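Long-range contacts in cytochrome P450 CYP260B1 (Sorangium cellulosum, PDB 5HIW), which belongs to the cytochrome P450 superfamily and carries iron protoporphyrin IX in a pocket within its largely helical fold: residues Thr57-Thr62 with Val279-Arg284; Glu122-Phe127 with Thr233-Ala238; Ile304-Asp309 with Gly327-Gly332. One frame throughout, in Å; residues are numbered along the deposited sequence. Where two conformers were deposited one is given.

Contact 1: Thr57-Thr62 with Val279-Arg284; sequences TFSTRT and VRFVER. With HEM (protoporphyrin IX containing Fe), chain B.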
# COMPACT_ATOMS: atom_id res chain seq x y z
N THR A 57 22.78 -4.17 8.55
CA THR A 57 23.55 -3.50 7.51
C THR A 57 22.65 -2.54 6.72
O THR A 57 23.08 -1.46 6.36
CB THR A 57 24.12 -4.53 6.53
OG1 THR A 57 24.83 -5.54 7.25
CG2 THR A 57 25.01 -3.84 5.50
N PHE A 58 21.40 -2.95 6.45
CA PHE A 58 20.51 -2.14 5.61
C PHE A 58 19.35 -1.66 6.49
O PHE A 58 18.42 -2.40 6.74
CB PHE A 58 20.06 -2.99 4.42
CG PHE A 58 21.20 -3.57 3.59
CD1 PHE A 58 21.94 -2.77 2.69
CD2 PHE A 58 21.50 -4.91 3.66
CE1 PHE A 58 22.95 -3.34 1.90
CE2 PHE A 58 22.54 -5.48 2.88
CZ PHE A 58 23.25 -4.68 2.00
N SER A 59 19.50 -0.48 7.08
CA SER A 59 18.49 -0.02 8.03
C SER A 59 17.36 0.79 7.41
O SER A 59 17.35 1.11 6.21
CB SER A 59 19.16 0.84 9.10
OG SER A 59 19.60 2.03 8.54
N THR A 60 16.47 1.26 8.26
CA THR A 60 15.41 2.15 7.85
C THR A 60 15.69 3.61 8.26
O THR A 60 14.79 4.42 8.45
CB THR A 60 14.05 1.63 8.37
OG1 THR A 60 14.11 1.32 9.76
CG2 THR A 60 13.60 0.42 7.57
N ARG A 61 16.96 3.93 8.44
CA ARG A 61 17.34 5.26 8.95
C ARG A 61 16.76 6.40 8.11
O ARG A 61 16.35 7.43 8.66
CB ARG A 61 18.89 5.37 8.97
CG ARG A 61 19.44 6.71 9.51
CD ARG A 61 20.90 6.84 9.24
NE ARG A 61 21.63 5.92 10.06
CZ ARG A 61 22.04 6.20 11.30
NH1 ARG A 61 21.77 7.36 11.88
NH2 ARG A 61 22.71 5.29 11.97
N THR A 62 16.63 6.18 6.80
CA THR A 62 16.17 7.25 5.88
C THR A 62 14.76 7.65 6.17
O THR A 62 14.38 8.79 5.93
CB THR A 62 16.26 6.89 4.39
OG1 THR A 62 15.39 5.82 4.11
CG2 THR A 62 17.66 6.53 3.97
N VAL A 279 13.01 1.85 0.42
CA VAL A 279 14.31 2.37 0.52
C VAL A 279 15.01 1.86 1.82
O VAL A 279 14.34 1.64 2.84
CB VAL A 279 14.23 3.91 0.57
CG1 VAL A 279 15.60 4.46 0.84
CG2 VAL A 279 13.61 4.44 -0.74
N ARG A 280 16.31 1.60 1.72
CA ARG A 280 17.22 1.27 2.87
C ARG A 280 18.47 2.16 2.89
O ARG A 280 18.83 2.77 1.86
CB ARG A 280 17.60 -0.19 2.78
CG ARG A 280 16.42 -1.19 2.90
CD ARG A 280 15.95 -1.21 4.35
NE ARG A 280 14.90 -2.14 4.71
CZ ARG A 280 13.58 -1.92 4.64
NH1 ARG A 280 12.73 -2.84 5.03
NH2 ARG A 280 13.12 -0.80 4.09
N PHE A 281 19.08 2.23 4.07
CA PHE A 281 20.26 3.06 4.39
C PHE A 281 21.40 2.10 4.65
O PHE A 281 21.25 1.14 5.41
CB PHE A 281 20.03 3.93 5.59
CG PHE A 281 21.25 4.78 5.95
CD1 PHE A 281 22.27 4.24 6.75
CD2 PHE A 281 21.44 6.03 5.37
CE1 PHE A 281 23.42 4.96 7.04
CE2 PHE A 281 22.59 6.78 5.68
CZ PHE A 281 23.58 6.24 6.49
N VAL A 282 22.54 2.29 3.94
CA VAL A 282 23.64 1.31 4.03
C VAL A 282 24.53 1.74 5.19
O VAL A 282 25.20 2.76 5.09
CB VAL A 282 24.42 1.24 2.73
CG1 VAL A 282 25.49 0.23 2.82
CG2 VAL A 282 23.49 0.87 1.60
N GLU A 283 24.47 0.99 6.29
CA GLU A 283 25.08 1.39 7.55
C GLU A 283 26.59 1.09 7.53
O GLU A 283 27.35 1.77 8.16
CB GLU A 283 24.39 0.65 8.71
CG GLU A 283 22.95 1.10 9.02
CD GLU A 283 22.84 2.46 9.66
OE1 GLU A 283 23.91 2.93 10.07
OE2 GLU A 283 21.72 3.08 9.78
N ARG A 284 26.99 0.08 6.81
CA ARG A 284 28.40 -0.28 6.63
C ARG A 284 28.63 -0.76 5.19
O ARG A 284 27.76 -1.38 4.59
CB ARG A 284 28.84 -1.35 7.64
CG ARG A 284 28.77 -2.80 7.15
CD ARG A 284 28.99 -3.76 8.30
NE ARG A 284 28.42 -5.06 8.02
CZ ARG A 284 28.41 -6.08 8.87
NH1 ARG A 284 28.93 -5.94 10.09
NH2 ARG A 284 27.87 -7.23 8.51
CHA HEM B . 5.03 -1.58 6.08
CHB HEM B . 3.03 -1.98 1.66
CHC HEM B . -1.33 -1.44 3.59
CHD HEM B . 0.77 -0.10 7.68
C1A HEM B . 4.88 -1.81 4.74
C2A HEM B . 5.92 -2.11 3.82
C3A HEM B . 5.36 -2.27 2.58
C4A HEM B . 3.97 -1.94 2.72
CMA HEM B . 6.11 -2.58 1.27
CAA HEM B . 7.38 -2.38 4.18
CBA HEM B . 8.13 -1.05 4.37
CGA HEM B . 9.60 -1.23 4.46
O1A HEM B . 10.09 -2.39 4.67
O2A HEM B . 10.36 -0.28 4.13
C1B HEM B . 1.71 -1.82 1.78
C2B HEM B . 0.80 -2.04 0.69
C3B HEM B . -0.45 -1.90 1.25
C4B HEM B . -0.29 -1.56 2.67
CMB HEM B . 1.08 -2.31 -0.80
CAB HEM B . -1.65 -1.99 0.45
CBB HEM B . -2.85 -1.60 0.71
C1C HEM B . -1.15 -1.02 4.91
C2C HEM B . -2.25 -0.78 5.79
C3C HEM B . -1.64 -0.39 6.95
C4C HEM B . -0.22 -0.35 6.76
CMC HEM B . -3.67 -0.97 5.33
CAC HEM B . -2.27 -0.03 8.23
CBC HEM B . -3.43 -0.57 8.58
C1D HEM B . 2.11 -0.42 7.53
C2D HEM B . 3.04 -0.22 8.67
C3D HEM B . 4.23 -0.62 8.23
C4D HEM B . 4.01 -1.09 6.86
CMD HEM B . 2.74 0.41 10.02
CAD HEM B . 5.55 -0.70 9.01
CBD HEM B . 5.66 -2.10 9.59
CGD HEM B . 6.93 -2.30 10.43
O1D HEM B . 7.96 -1.56 10.30
O2D HEM B . 7.00 -3.24 11.30
NA HEM B . 3.67 -1.73 4.02
NB HEM B . 1.01 -1.68 2.93
NC HEM B . 0.03 -0.83 5.48
ND HEM B . 2.74 -0.93 6.45
FE HEM B . 1.89 -1.33 4.75
O HOH W 1 16.91 -4.35 5.19
O HOH W 2 14.46 3.44 5.02
O HOH W 3 2.20 0.87 4.17
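Ser-59 and Phe-281 form a hydrogen-bonded antiparallel pair: Ser-59 N donates to Phe-281 O at 2.9 Å, and Phe-281 N returns a bond to Ser-59 O. One residue further, Phe-58 and Val-282 make the non-hydrogen-bonded pair on the other face of the sheet, the valine CG2 lying near the plane of the phenyl ring at its edge. Glu-283 N then reaches Thr-57 O almost straight, at 2.8 Å.

The charged contacts centre on Glu-283, whose chain bends at chi2 (-71°) and brings its carboxylate beside Ser-59. Arg-61 grips it side-on, NE to OE2 at 2.9 Å and NH2 to OE1 on its syn lone pair. The anti lone pair of OE2 is taken by Ser-59 OG at 2.7 Å. That hydroxyl also accepts from Arg-61 N, an ST turn, which suits a small polar residue where the strand ends. Arg-61 serves twice: before its guanidinium reaches the acid, its CD sits centrally over one face of Phe-281, 3.6 Å from the ring centroid, a CH-pi contact.

Strand 58-59 is an edge strand of the mixed sheet of the P450 fold, and its neighbour 277-282 supplies an arginine that binds a haem propionate. Arg-280 NH1 meets HEM O1A at 2.7 Å, and its NH2 meets HEM O2A at 2.8 Å. NH2 also bonds Val-279 O. His-336, Tyr-63, His-80 and Arg-84 hydrogen-bond the haem as well.

Apolar and water contacts steady this guanidinium. Thr-60 CG2 lies over one face, while the threonine hydroxyl bonds Val-73 O. A water accepts from Arg-280 NE and donates to Phe-58 O.

Contact 2: Glu122-Phe127 with Thr233-Ala238; sequences ELFDDF and TSWMLA. With HEM (protoporphyrin IX containing Fe), chain B.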
# COMPACT_ATOMS: atom_id res chain seq x y z
N GLU A 122 -15.54 6.16 -13.16
CA GLU A 122 -14.14 6.13 -13.11
C GLU A 122 -13.86 5.54 -11.71
O GLU A 122 -14.02 6.26 -10.67
CB GLU A 122 -13.66 7.54 -13.25
CG GLU A 122 -12.23 7.78 -13.56
CD GLU A 122 -11.33 7.34 -12.41
OE1 GLU A 122 -11.12 8.10 -11.47
OE2 GLU A 122 -10.87 6.20 -12.47
N LEU A 123 -13.47 4.26 -11.65
CA LEU A 123 -13.46 3.51 -10.38
C LEU A 123 -12.25 3.86 -9.50
O LEU A 123 -12.23 3.45 -8.35
CB LEU A 123 -13.52 2.02 -10.61
CG LEU A 123 -14.79 1.45 -11.21
CD1 LEU A 123 -14.66 -0.04 -11.55
CD2 LEU A 123 -15.98 1.66 -10.34
N PHE A 124 -11.28 4.60 -9.98
CA PHE A 124 -10.25 5.12 -9.09
C PHE A 124 -10.94 6.15 -8.16
O PHE A 124 -11.02 5.96 -6.98
CB PHE A 124 -9.05 5.76 -9.76
CG PHE A 124 -7.94 6.09 -8.78
CD1 PHE A 124 -7.09 5.14 -8.36
CD2 PHE A 124 -7.83 7.39 -8.22
CE1 PHE A 124 -6.11 5.41 -7.41
CE2 PHE A 124 -6.89 7.67 -7.27
CZ PHE A 124 -6.02 6.65 -6.82
N ASP A 125 -11.47 7.23 -8.74
CA ASP A 125 -12.14 8.24 -7.94
C ASP A 125 -13.35 7.69 -7.20
O ASP A 125 -13.58 8.06 -6.02
CB ASP A 125 -12.61 9.39 -8.87
CG ASP A 125 -11.49 10.31 -9.33
OD1 ASP A 125 -10.34 10.26 -8.86
OD2 ASP A 125 -11.77 11.15 -10.22
N ASP A 126 -14.16 6.85 -7.87
CA ASP A 126 -15.49 6.41 -7.40
C ASP A 126 -15.49 5.15 -6.47
O ASP A 126 -16.53 4.76 -5.96
CB ASP A 126 -16.41 6.10 -8.67
CG ASP A 126 -16.77 7.41 -9.54
OD1 ASP A 126 -16.64 8.48 -8.96
OD2 ASP A 126 -17.07 7.33 -10.77
N PHE A 127 -14.36 4.48 -6.34
CA PHE A 127 -14.22 3.28 -5.52
C PHE A 127 -12.87 3.26 -4.80
O PHE A 127 -12.85 3.14 -3.56
CB PHE A 127 -14.40 2.05 -6.37
CG PHE A 127 -14.34 0.76 -5.60
CD1 PHE A 127 -15.43 0.27 -4.97
CD2 PHE A 127 -13.11 0.09 -5.47
CE1 PHE A 127 -15.39 -0.95 -4.31
CE2 PHE A 127 -13.05 -1.11 -4.79
CZ PHE A 127 -14.19 -1.61 -4.20
N THR A 233 -4.00 1.77 0.26
CA THR A 233 -5.19 1.07 0.01
C THR A 233 -5.79 1.40 -1.36
O THR A 233 -6.28 0.50 -2.05
CB THR A 233 -6.26 1.38 1.13
OG1 THR A 233 -5.74 0.98 2.39
CG2 THR A 233 -7.50 0.60 0.83
N SER A 234 -5.79 2.69 -1.73
CA SER A 234 -6.33 3.09 -3.02
C SER A 234 -5.57 2.49 -4.22
O SER A 234 -6.24 1.95 -5.13
CB SER A 234 -6.31 4.64 -3.13
OG SER A 234 -7.29 5.18 -2.22
N TRP A 235 -4.28 2.38 -4.10
CA TRP A 235 -3.43 1.86 -5.26
C TRP A 235 -3.60 0.36 -5.35
O TRP A 235 -3.74 -0.20 -6.47
CB TRP A 235 -2.05 2.34 -5.23
CG TRP A 235 -2.01 3.80 -5.52
CD1 TRP A 235 -1.76 4.83 -4.61
CD2 TRP A 235 -2.33 4.42 -6.76
NE1 TRP A 235 -1.92 6.04 -5.24
CE2 TRP A 235 -2.22 5.82 -6.56
CE3 TRP A 235 -2.69 3.94 -8.03
CZ2 TRP A 235 -2.54 6.73 -7.57
CZ3 TRP A 235 -2.95 4.84 -9.05
CH2 TRP A 235 -2.90 6.22 -8.82
N MET A 236 -3.73 -0.32 -4.19
CA MET A 236 -4.06 -1.78 -4.22
C MET A 236 -5.41 -2.07 -4.81
O MET A 236 -5.58 -2.99 -5.65
CB MET A 236 -3.97 -2.40 -2.82
CG MET A 236 -4.54 -3.86 -2.74
SD MET A 236 -3.88 -4.67 -1.25
CE MET A 236 -4.48 -6.34 -1.56
N LEU A 237 -6.41 -1.29 -4.40
CA LEU A 237 -7.72 -1.44 -4.98
C LEU A 237 -7.72 -1.10 -6.44
O LEU A 237 -8.36 -1.82 -7.22
CB LEU A 237 -8.77 -0.62 -4.23
CG LEU A 237 -9.09 -0.99 -2.74
CD1 LEU A 237 -10.02 0.07 -2.11
CD2 LEU A 237 -9.69 -2.36 -2.70
N ALA A 238 -7.00 -0.04 -6.83
CA ALA A 238 -6.97 0.37 -8.19
C ALA A 238 -6.43 -0.79 -9.06
O ALA A 238 -7.02 -1.16 -10.05
CB ALA A 238 -6.09 1.59 -8.40
CHA HEM B . 5.03 -1.58 6.08
CHB HEM B . 3.03 -1.98 1.66
CHC HEM B . -1.33 -1.44 3.59
CHD HEM B . 0.77 -0.10 7.68
C1A HEM B . 4.88 -1.81 4.74
C2A HEM B . 5.92 -2.11 3.82
C3A HEM B . 5.36 -2.27 2.58
C4A HEM B . 3.97 -1.94 2.72
CMA HEM B . 6.11 -2.58 1.27
CAA HEM B . 7.38 -2.38 4.18
CBA HEM B . 8.13 -1.05 4.37
CGA HEM B . 9.60 -1.23 4.46
O1A HEM B . 10.09 -2.39 4.67
O2A HEM B . 10.36 -0.28 4.13
C1B HEM B . 1.71 -1.82 1.78
C2B HEM B . 0.80 -2.04 0.69
C3B HEM B . -0.45 -1.90 1.25
C4B HEM B . -0.29 -1.56 2.67
CMB HEM B . 1.08 -2.31 -0.80
CAB HEM B . -1.65 -1.99 0.45
CBB HEM B . -2.85 -1.60 0.71
C1C HEM B . -1.15 -1.02 4.91
C2C HEM B . -2.25 -0.78 5.79
C3C HEM B . -1.64 -0.39 6.95
C4C HEM B . -0.22 -0.35 6.76
CMC HEM B . -3.67 -0.97 5.33
CAC HEM B . -2.27 -0.03 8.23
CBC HEM B . -3.43 -0.57 8.58
C1D HEM B . 2.11 -0.42 7.53
C2D HEM B . 3.04 -0.22 8.67
C3D HEM B . 4.23 -0.62 8.23
C4D HEM B . 4.01 -1.09 6.86
CMD HEM B . 2.74 0.41 10.02
CAD HEM B . 5.55 -0.70 9.01
CBD HEM B . 5.66 -2.10 9.59
CGD HEM B . 6.93 -2.30 10.43
O1D HEM B . 7.96 -1.56 10.30
O2D HEM B . 7.00 -3.24 11.30
NA HEM B . 3.67 -1.73 4.02
NB HEM B . 1.01 -1.68 2.93
NC HEM B . 0.03 -0.83 5.48
ND HEM B . 2.74 -0.93 6.45
FE HEM B . 1.89 -1.33 4.75
O HOH W 3 2.20 0.87 4.17
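Phe-124 against Trp-235 and Ala-238 is the heart of a buried, apolar helix-helix contact, which joins the short helix 123-128 to helix 232-245, the later part of the long central helix that runs past the haem in cytochromes P450. The two short axes approach to 10.0 Å with their N-to-C directions 126° apart, so large side chains must span the gap.

Phenylalanine does this well. With CG anti to the backbone N (chi1 -171°), the ring of Phe-124 extends to the central helix, and its CE1 and CZ settle over one face of the indole. CE1 lies 3.5 Å above the plane of the Trp-235 ring, offset toward the rim. Since the planes of Phe-124 and the indole six-membered ring are tilted by 35°, the pair is neither a parallel stack nor edge-to-face. Ala-238 places its methyl at the edge of the Phe-124 ring, CB to CD1 3.7 Å, and its small size lets the phenyl come close to the helix. Ser-234, also compact, turns its hydroxyl to Ala-128 O, so its polar end is satisfied inside this greasy interface.

The start of the short helix is capped by Glu-122. Its OE2 accepts from Phe-124 N at 3.0 Å and its OE1 from Asp-125 N at 2.9 Å, both donors coming from above the carboxylate plane. Arg-377 forms salt bridges with Glu-122 and Asp-125, tying this end to a later loop.

On the haem side of the central helix, the extended chain of Met-236 carries SD to 3.8 Å from HEM CBB. A further apolar touch lies where Phe-127 CE2 meets Leu-237 CD2 at 4.1 Å.

Contact 3: Ile304-Asp309 with Gly327-Gly332; sequences IARHYD and GMLNFG. With HEM (protoporphyrin IX containing Fe), chain B.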
# COMPACT_ATOMS: atom_id res chain seq x y z
N ILE A 304 8.84 -5.09 -7.58
CA ILE A 304 8.16 -5.60 -8.75
C ILE A 304 8.96 -6.62 -9.59
O ILE A 304 8.37 -7.52 -10.17
CB ILE A 304 7.66 -4.42 -9.66
CG1 ILE A 304 6.46 -3.69 -8.97
CG2 ILE A 304 7.24 -4.82 -11.07
CD1 ILE A 304 6.06 -2.30 -9.47
N ALA A 305 10.27 -6.41 -9.74
CA ALA A 305 11.00 -7.23 -10.70
C ALA A 305 10.85 -8.75 -10.44
O ALA A 305 10.62 -9.50 -11.35
CB ALA A 305 12.43 -6.86 -10.67
N ARG A 306 10.92 -9.15 -9.20
CA ARG A 306 10.67 -10.59 -8.78
C ARG A 306 9.41 -11.12 -9.36
O ARG A 306 9.35 -12.27 -9.79
CB ARG A 306 10.67 -10.76 -7.27
CG ARG A 306 10.69 -12.19 -6.78
CD ARG A 306 10.91 -12.32 -5.27
NE ARG A 306 11.47 -13.64 -5.02
CZ ARG A 306 10.77 -14.77 -4.88
NH1 ARG A 306 9.44 -14.80 -4.94
NH2 ARG A 306 11.41 -15.92 -4.71
N HIS A 307 8.32 -10.31 -9.38
CA HIS A 307 7.06 -10.80 -9.83
C HIS A 307 7.06 -11.23 -11.29
O HIS A 307 6.18 -11.97 -11.73
CB HIS A 307 5.97 -9.74 -9.60
CG HIS A 307 5.81 -9.39 -8.15
ND1 HIS A 307 5.12 -8.27 -7.73
CD2 HIS A 307 6.27 -9.99 -7.01
CE1 HIS A 307 5.13 -8.23 -6.42
NE2 HIS A 307 5.81 -9.26 -5.96
N TYR A 308 7.95 -10.63 -12.07
CA TYR A 308 8.11 -10.91 -13.53
C TYR A 308 9.35 -11.84 -13.87
O TYR A 308 9.70 -11.96 -15.01
CB TYR A 308 8.11 -9.56 -14.28
CG TYR A 308 6.72 -9.10 -14.52
CD1 TYR A 308 5.94 -8.58 -13.47
CD2 TYR A 308 6.12 -9.26 -15.72
CE1 TYR A 308 4.63 -8.19 -13.67
CE2 TYR A 308 4.81 -8.94 -15.91
CZ TYR A 308 4.06 -8.37 -14.86
OH TYR A 308 2.75 -8.01 -15.11
N ASP A 309 9.97 -12.47 -12.88
CA ASP A 309 11.11 -13.45 -13.11
C ASP A 309 10.48 -14.81 -13.42
O ASP A 309 9.96 -15.43 -12.54
CB ASP A 309 11.98 -13.45 -11.87
CG ASP A 309 13.13 -14.40 -11.94
OD1 ASP A 309 13.14 -15.32 -12.81
OD2 ASP A 309 13.99 -14.24 -11.04
N GLY A 327 5.21 -15.49 -2.11
CA GLY A 327 6.53 -14.92 -2.11
C GLY A 327 6.60 -13.57 -2.82
O GLY A 327 7.69 -13.05 -3.10
N MET A 328 5.44 -12.97 -3.04
CA MET A 328 5.38 -11.60 -3.59
C MET A 328 6.02 -10.59 -2.62
O MET A 328 6.11 -10.84 -1.42
CB MET A 328 3.91 -11.28 -3.90
CG MET A 328 3.37 -11.89 -5.19
SD MET A 328 2.62 -13.51 -4.85
CE MET A 328 1.11 -13.07 -4.05
N LEU A 329 6.46 -9.44 -3.13
CA LEU A 329 7.20 -8.47 -2.37
C LEU A 329 6.36 -7.23 -2.08
O LEU A 329 6.92 -6.23 -1.60
CB LEU A 329 8.42 -8.04 -3.18
CG LEU A 329 9.52 -9.16 -3.28
CD1 LEU A 329 10.62 -8.68 -4.17
CD2 LEU A 329 10.07 -9.59 -1.97
N ASN A 330 5.10 -7.25 -2.50
CA ASN A 330 4.21 -6.03 -2.38
C ASN A 330 4.09 -5.54 -0.97
O ASN A 330 3.86 -4.39 -0.81
CB ASN A 330 2.84 -6.23 -3.02
CG ASN A 330 2.06 -7.41 -2.44
OD1 ASN A 330 2.56 -8.51 -2.39
ND2 ASN A 330 0.84 -7.17 -1.98
N PHE A 331 4.16 -6.44 0.04
CA PHE A 331 4.09 -6.06 1.43
C PHE A 331 5.49 -6.11 2.06
O PHE A 331 5.64 -6.11 3.27
CB PHE A 331 3.11 -7.01 2.15
CG PHE A 331 1.66 -6.84 1.80
CD1 PHE A 331 1.04 -5.60 1.90
CD2 PHE A 331 0.88 -7.92 1.41
CE1 PHE A 331 -0.32 -5.46 1.58
CE2 PHE A 331 -0.44 -7.78 1.06
CZ PHE A 331 -1.07 -6.57 1.19
N GLY A 332 6.54 -6.18 1.25
CA GLY A 332 7.87 -6.21 1.79
C GLY A 332 8.25 -7.61 2.24
O GLY A 332 7.78 -8.62 1.67
CHA HEM B . 5.03 -1.58 6.08
CHB HEM B . 3.03 -1.98 1.66
CHC HEM B . -1.33 -1.44 3.59
CHD HEM B . 0.77 -0.10 7.68
C1A HEM B . 4.88 -1.81 4.74
C2A HEM B . 5.92 -2.11 3.82
C3A HEM B . 5.36 -2.27 2.58
C4A HEM B . 3.97 -1.94 2.72
CMA HEM B . 6.11 -2.58 1.27
CAA HEM B . 7.38 -2.38 4.18
CBA HEM B . 8.13 -1.05 4.37
CGA HEM B . 9.60 -1.23 4.46
O1A HEM B . 10.09 -2.39 4.67
O2A HEM B . 10.36 -0.28 4.13
C1B HEM B . 1.71 -1.82 1.78
C2B HEM B . 0.80 -2.04 0.69
C3B HEM B . -0.45 -1.90 1.25
C4B HEM B . -0.29 -1.56 2.67
CMB HEM B . 1.08 -2.31 -0.80
CAB HEM B . -1.65 -1.99 0.45
CBB HEM B . -2.85 -1.60 0.71
C1C HEM B . -1.15 -1.02 4.91
C2C HEM B . -2.25 -0.78 5.79
C3C HEM B . -1.64 -0.39 6.95
C4C HEM B . -0.22 -0.35 6.76
CMC HEM B . -3.67 -0.97 5.33
CAC HEM B . -2.27 -0.03 8.23
CBC HEM B . -3.43 -0.57 8.58
C1D HEM B . 2.11 -0.42 7.53
C2D HEM B . 3.04 -0.22 8.67
C3D HEM B . 4.23 -0.62 8.23
C4D HEM B . 4.01 -1.09 6.86
CMD HEM B . 2.74 0.41 10.02
CAD HEM B . 5.55 -0.70 9.01
CBD HEM B . 5.66 -2.10 9.59
CGD HEM B . 6.93 -2.30 10.43
O1D HEM B . 7.96 -1.56 10.30
O2D HEM B . 7.00 -3.24 11.30
NA HEM B . 3.67 -1.73 4.02
NB HEM B . 1.01 -1.68 2.93
NC HEM B . 0.03 -0.83 5.48
ND HEM B . 2.74 -0.93 6.45
FE HEM B . 1.89 -1.33 4.75
O HOH W 3 2.20 0.87 4.17
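His-307 meets Leu-329 through the edge of its imidazole: Leu-329 N lies only 7° out of the ring plane and donates to NE2 at 2.9 Å, with an N-H...N angle of 168°. Met-328 CA approaches the same ring obliquely, and Met-328 CB comes to 3.5 Å from NE2. In Phe-331 the neighbouring Asn-330 ND2 sits 3.3 Å above one face, offset toward the rim, while the ring edge is turned to the porphyrin, CE1 to HEM C3B 3.6 Å.

Histidine suits its place because a ring nitrogen can accept the amide proton of a loop lacking regular secondary structure. NE2 acts as the acceptor, so the imidazole probably carries its proton on ND1. The torsion about CA-CB, which sets CG beside the backbone N (chi1 -61°), swings the ring across to the other segment. His-307 O is held in turn by Arg-270 NH1 from helix 261-271.

Beside this bond, the aliphatic part of the long Arg-306 chain packs against leucine, Arg-306 CB to Leu-329 CD1 3.7 Å, the two side chains crossing at about a right angle.

Leu-329 also opens a type I turn that closes with Gly-332 N bonded to Leu-329 O at 2.9 Å. Gly-332 has backbone angles that suit glycine and lies close against the haem, its N 3.6 Å from HEM CMA. Phe-331 and the glycines that follow it begin the P450 haem-binding signature; its backbone bonds with that of Cys-338, in the loop whose cysteine provides the iron's thiolate ligand in this family.

Each of the three contacts touches the haem through one of its segments. Contact 1 holds a propionate at one rim, whereas contact 2 lies on the other side of the chain's centre, about 32 Å away between centres, and touches the porphyrin near a vinyl group through helix 232-245. Contact 3 brings the signature loop beneath the macrocycle, on the face opposite the water bound to the iron 2.3 Å from FE. Contacts 2 and 3 meet directly, Met-236 SD lying 4.2 Å from Phe-331 CZ. Contacts 1 and 3 do not touch; their nearest atoms are about 7 Å apart. Residues 122-127 and 233-238 both fall in sequence between the two segments of contact 1, while contact 3 follows later.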